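Local structure of lantibiotic dehydratase (Microbispora corallina, 5EHK) at residues S256-F261 with D266-L271; A238-A243 with E279-A284. The protein probably dehydrates serine and threonine residues of the NAI-107 precursor peptide, using glutamyl-tRNA as the donor of the activating glutamate. All coordinates share one frame; numbering follows the deposited sequence.

Contact 1. Residues S256-F261 with D266-L271; sequences SVAQRF and DRVTGL
Val268 meets Val257 and Ala258 with its two methyl groups divided between them, a small example of how one branched residue can bridge two consecutive positions of a neighbouring helix. CG1 is the branch turned to Val257: it lies 4.0 Å from Val257 CB and 4.1 Å from Val257 CG1, touching the root of that side chain as well as one of its methyls, the two valines meeting at a slant rather than side by side. CG2 takes the other neighbour and lands on backbone, 4.0 Å from Ala258 CA and 4.1 Å from Ala258 N, with the alanine methyl CB at 4.2 Å. Because Ala258 carries nothing beyond CB, the helices can come close here, and the CA atoms of Ala258 and Val268 are 6.3 Å apart. Helices 250-260 and 267-278 are joined by a short loop, and with helix 235-243 and a small antiparallel sheet they form what is probably a winged helix-turn-helix unit, similar to the peptide-recognition domain of related dehydratases. In Val257, CG1 stands anti to the backbone N (chi1 177°) and faces Val268, leaving CG2, beside that nitrogen, to pack on Ile240 of helix 235-243. Val268 has the same staggering (chi1 165°) and also touches Ala254, one turn earlier on the partner helix. At the end of helix 250-260, the amide of Phe261 bonds to Val257 O at 3.2 Å, and the ring of Phe261 presents its edge, in plane, to that same oxygen. The ring packs against Pro235 and Glu239 beside the valine and alanine contact.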
# COMPACT_ATOMS: atom_id res chain seq x y z
N SER A 256 44.15 -13.06 -33.04
CA SER A 256 43.11 -13.03 -34.06
C SER A 256 42.54 -11.62 -34.27
O SER A 256 42.39 -11.17 -35.41
CB SER A 256 42.02 -14.02 -33.72
OG SER A 256 42.54 -15.32 -33.81
N VAL A 257 42.28 -10.92 -33.16
CA VAL A 257 41.76 -9.55 -33.22
C VAL A 257 42.74 -8.59 -33.89
O VAL A 257 42.35 -7.68 -34.62
CB VAL A 257 41.36 -9.01 -31.81
CG1 VAL A 257 40.90 -7.56 -31.88
CG2 VAL A 257 40.26 -9.87 -31.20
N ALA A 258 44.02 -8.81 -33.65
CA ALA A 258 45.07 -8.03 -34.29
C ALA A 258 45.06 -8.21 -35.81
O ALA A 258 45.29 -7.26 -36.55
CB ALA A 258 46.42 -8.41 -33.74
N GLN A 259 44.84 -9.45 -36.26
CA GLN A 259 44.77 -9.74 -37.68
C GLN A 259 43.57 -9.05 -38.33
O GLN A 259 43.74 -8.11 -39.13
CB GLN A 259 44.69 -11.25 -37.92
CG GLN A 259 46.00 -11.98 -37.71
CD GLN A 259 45.90 -13.44 -38.09
OE1 GLN A 259 44.81 -14.01 -38.11
NE2 GLN A 259 47.04 -14.05 -38.41
N ARG A 260 42.38 -9.51 -37.97
CA ARG A 260 41.09 -8.99 -38.46
C ARG A 260 41.06 -7.46 -38.57
O ARG A 260 40.56 -6.91 -39.54
CB ARG A 260 39.95 -9.49 -37.56
CG ARG A 260 38.68 -8.62 -37.57
CD ARG A 260 37.69 -9.03 -38.66
NE ARG A 260 36.57 -8.11 -38.76
CZ ARG A 260 36.64 -6.91 -39.34
NH1 ARG A 260 37.77 -6.50 -39.89
NH2 ARG A 260 35.58 -6.12 -39.40
N PHE A 261 41.60 -6.79 -37.57
CA PHE A 261 41.59 -5.33 -37.55
C PHE A 261 42.93 -4.74 -38.01
O PHE A 261 43.14 -3.53 -37.94
CB PHE A 261 41.23 -4.83 -36.15
CG PHE A 261 39.80 -5.11 -35.74
CD1 PHE A 261 38.79 -4.21 -36.03
CD2 PHE A 261 39.48 -6.27 -35.04
CE1 PHE A 261 37.47 -4.45 -35.64
CE2 PHE A 261 38.16 -6.51 -34.65
CZ PHE A 261 37.15 -5.60 -34.95
N ASP A 266 50.00 -6.52 -29.71
CA ASP A 266 50.27 -6.24 -28.30
C ASP A 266 49.43 -5.07 -27.83
O ASP A 266 49.02 -5.02 -26.66
CB ASP A 266 51.76 -5.95 -28.03
CG ASP A 266 52.05 -5.62 -26.55
OD1 ASP A 266 52.31 -4.44 -26.21
OD2 ASP A 266 52.01 -6.56 -25.70
N ARG A 267 49.19 -4.12 -28.73
CA ARG A 267 48.30 -3.00 -28.43
C ARG A 267 46.92 -3.56 -28.13
O ARG A 267 46.18 -3.01 -27.31
CB ARG A 267 48.21 -2.04 -29.62
CG ARG A 267 47.41 -0.77 -29.31
CD ARG A 267 47.16 0.06 -30.56
NE ARG A 267 48.40 0.55 -31.17
CZ ARG A 267 48.46 1.10 -32.37
NH1 ARG A 267 47.35 1.22 -33.11
NH2 ARG A 267 49.62 1.53 -32.86
N VAL A 268 46.59 -4.69 -28.77
CA VAL A 268 45.36 -5.41 -28.53
C VAL A 268 45.37 -6.09 -27.17
O VAL A 268 44.36 -6.09 -26.47
CB VAL A 268 45.14 -6.47 -29.64
CG1 VAL A 268 44.07 -7.49 -29.25
CG2 VAL A 268 44.79 -5.78 -30.95
N THR A 269 46.49 -6.69 -26.81
CA THR A 269 46.63 -7.32 -25.50
C THR A 269 46.47 -6.31 -24.36
O THR A 269 45.94 -6.64 -23.29
CB THR A 269 47.95 -8.13 -25.38
OG1 THR A 269 47.83 -9.34 -26.15
CG2 THR A 269 48.24 -8.51 -23.94
N GLY A 270 46.88 -5.07 -24.59
CA GLY A 270 46.66 -4.02 -23.61
C GLY A 270 45.18 -3.64 -23.52
O GLY A 270 44.71 -3.10 -22.51
N LEU A 271 44.45 -3.93 -24.59
CA LEU A 271 43.01 -3.73 -24.61
C LEU A 271 42.33 -4.82 -23.78
O LEU A 271 41.49 -4.52 -22.93
CB LEU A 271 42.48 -3.73 -26.05
CG LEU A 271 41.06 -3.20 -26.18
CD1 LEU A 271 40.85 -2.03 -25.22
CD2 LEU A 271 40.77 -2.78 -27.61

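Contact 2. Residues A238-A243 with E279-A284; sequences AEILGA and ELLITA
Leu241 reaches Leu280 and Leu281 with one methyl, CD2, showing how a leucine can carry a contact that its CB does not aim at. Its chi1 of -68° sets CG beside the backbone N, anti to the carbonyl carbon; with CD1 continuing the chain anti to CA (chi2 -179°), CD2 is the branch left to turn to the strand. CD2 then sits 3.8 Å from Leu280 O, a methyl against a backbone carbonyl, and 4.4 Å from Leu281 CD2. Ile240 makes the second touch through its short branch: CG2 lies 4.2 Å from Leu281 CD1. Leu281 thus gives one methyl to each of the two helix residues, its own end likewise swinging in with chi1 at -73°. The side chains meet only through apolar branch ends; the remaining touch is the methyl on the carbonyl of Leu280. Around it, Met275 of helix 267-278 touches both Ile240 and Leu281, while Ile209 of strand 208-212 lies against Leu241 and Leu280. Strand 281-283, an outer strand of a three-stranded antiparallel sheet, pairs with strand 195-198, and helix 235-243 packs beside its start, touching helix 267-278 through Ile240 and strand 208-212 through Leu241.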
# COMPACT_ATOMS: atom_id res chain seq x y z
N ALA A 238 33.74 -4.90 -29.50
CA ALA A 238 32.65 -5.85 -29.75
C ALA A 238 33.14 -7.21 -30.23
O ALA A 238 32.59 -8.26 -29.83
CB ALA A 238 31.66 -5.27 -30.73
N GLU A 239 34.18 -7.21 -31.07
CA GLU A 239 34.79 -8.44 -31.58
C GLU A 239 35.43 -9.25 -30.46
O GLU A 239 35.38 -10.49 -30.46
CB GLU A 239 35.85 -8.11 -32.63
CG GLU A 239 36.43 -9.33 -33.34
CD GLU A 239 35.52 -9.87 -34.41
OE1 GLU A 239 34.59 -9.14 -34.82
OE2 GLU A 239 35.70 -11.03 -34.83
N ILE A 240 36.03 -8.54 -29.51
CA ILE A 240 36.69 -9.17 -28.39
C ILE A 240 35.63 -9.90 -27.58
O ILE A 240 35.73 -11.12 -27.33
CB ILE A 240 37.42 -8.13 -27.51
CG1 ILE A 240 38.70 -7.67 -28.22
CG2 ILE A 240 37.74 -8.72 -26.15
CD1 ILE A 240 39.46 -6.58 -27.50
N LEU A 241 34.59 -9.16 -27.21
CA LEU A 241 33.51 -9.71 -26.39
C LEU A 241 32.82 -10.92 -27.04
O LEU A 241 32.50 -11.88 -26.37
CB LEU A 241 32.50 -8.63 -26.04
CG LEU A 241 33.03 -7.55 -25.10
CD1 LEU A 241 31.95 -6.51 -24.76
CD2 LEU A 241 33.63 -8.16 -23.84
N GLY A 242 32.63 -10.89 -28.35
CA GLY A 242 31.97 -11.99 -29.02
C GLY A 242 32.82 -13.24 -29.09
O GLY A 242 32.33 -14.35 -28.94
N ALA A 243 34.11 -13.07 -29.33
CA ALA A 243 35.02 -14.21 -29.40
C ALA A 243 35.26 -14.82 -28.02
O ALA A 243 35.56 -16.01 -27.89
CB ALA A 243 36.32 -13.80 -30.03
N GLU A 279 36.44 -5.23 -15.58
CA GLU A 279 35.57 -6.38 -15.40
C GLU A 279 34.60 -6.58 -16.55
O GLU A 279 33.53 -7.13 -16.36
CB GLU A 279 34.83 -6.31 -14.06
CG GLU A 279 35.64 -6.88 -12.93
CD GLU A 279 34.90 -6.86 -11.62
OE1 GLU A 279 34.05 -5.97 -11.45
OE2 GLU A 279 35.18 -7.74 -10.77
N LEU A 280 34.96 -6.09 -17.74
CA LEU A 280 34.25 -6.44 -18.95
C LEU A 280 34.69 -7.85 -19.34
O LEU A 280 33.99 -8.57 -20.05
CB LEU A 280 34.58 -5.48 -20.09
CG LEU A 280 34.15 -4.01 -19.97
CD1 LEU A 280 34.12 -3.36 -21.33
CD2 LEU A 280 32.81 -3.91 -19.31
N LEU A 281 35.88 -8.24 -18.89
CA LEU A 281 36.35 -9.61 -19.03
C LEU A 281 36.64 -10.21 -17.67
O LEU A 281 36.83 -9.48 -16.69
CB LEU A 281 37.58 -9.70 -19.91
CG LEU A 281 37.38 -9.50 -21.41
CD1 LEU A 281 38.72 -9.27 -22.08
CD2 LEU A 281 36.68 -10.71 -21.99
N ILE A 282 36.62 -11.53 -17.61
CA ILE A 282 36.93 -12.27 -16.39
C ILE A 282 38.03 -13.25 -16.72
O ILE A 282 37.84 -14.12 -17.58
CB ILE A 282 35.71 -13.06 -15.91
CG1 ILE A 282 34.57 -12.11 -15.53
CG2 ILE A 282 36.11 -13.95 -14.75
CD1 ILE A 282 33.30 -12.80 -15.07
N THR A 283 39.19 -13.11 -16.06
CA THR A 283 40.33 -14.00 -16.33
C THR A 283 40.16 -15.28 -15.54
O THR A 283 39.46 -15.28 -14.52
CB THR A 283 41.71 -13.35 -16.01
OG1 THR A 283 41.89 -13.26 -14.59
CG2 THR A 283 41.79 -11.96 -16.60
N ALA A 284 40.77 -16.36 -16.00
CA ALA A 284 40.71 -17.64 -15.29
C ALA A 284 41.44 -17.55 -13.95
O ALA A 284 41.22 -18.37 -13.06
CB ALA A 284 41.29 -18.76 -16.14

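Followed from the N terminus, the chain passes through helix 235-243, which supplies the first half of contact 2, then the short strand 248-249 and helix 250-260. A short loop, 261-266, turns it back, and contact 1 closes that turn between helices 250-260 and 267-278. Helix 267-278 is followed, after Glu279 and Leu280, by strand 281-283, where contact 2 closes the larger loop, so that contact 1 is nested within it. Their centres lie about 13 Å apart, and they touch directly, for instance where Leu271 packs on Ile240. Together they tie three successive helices to an outer strand of the small antiparallel sheet.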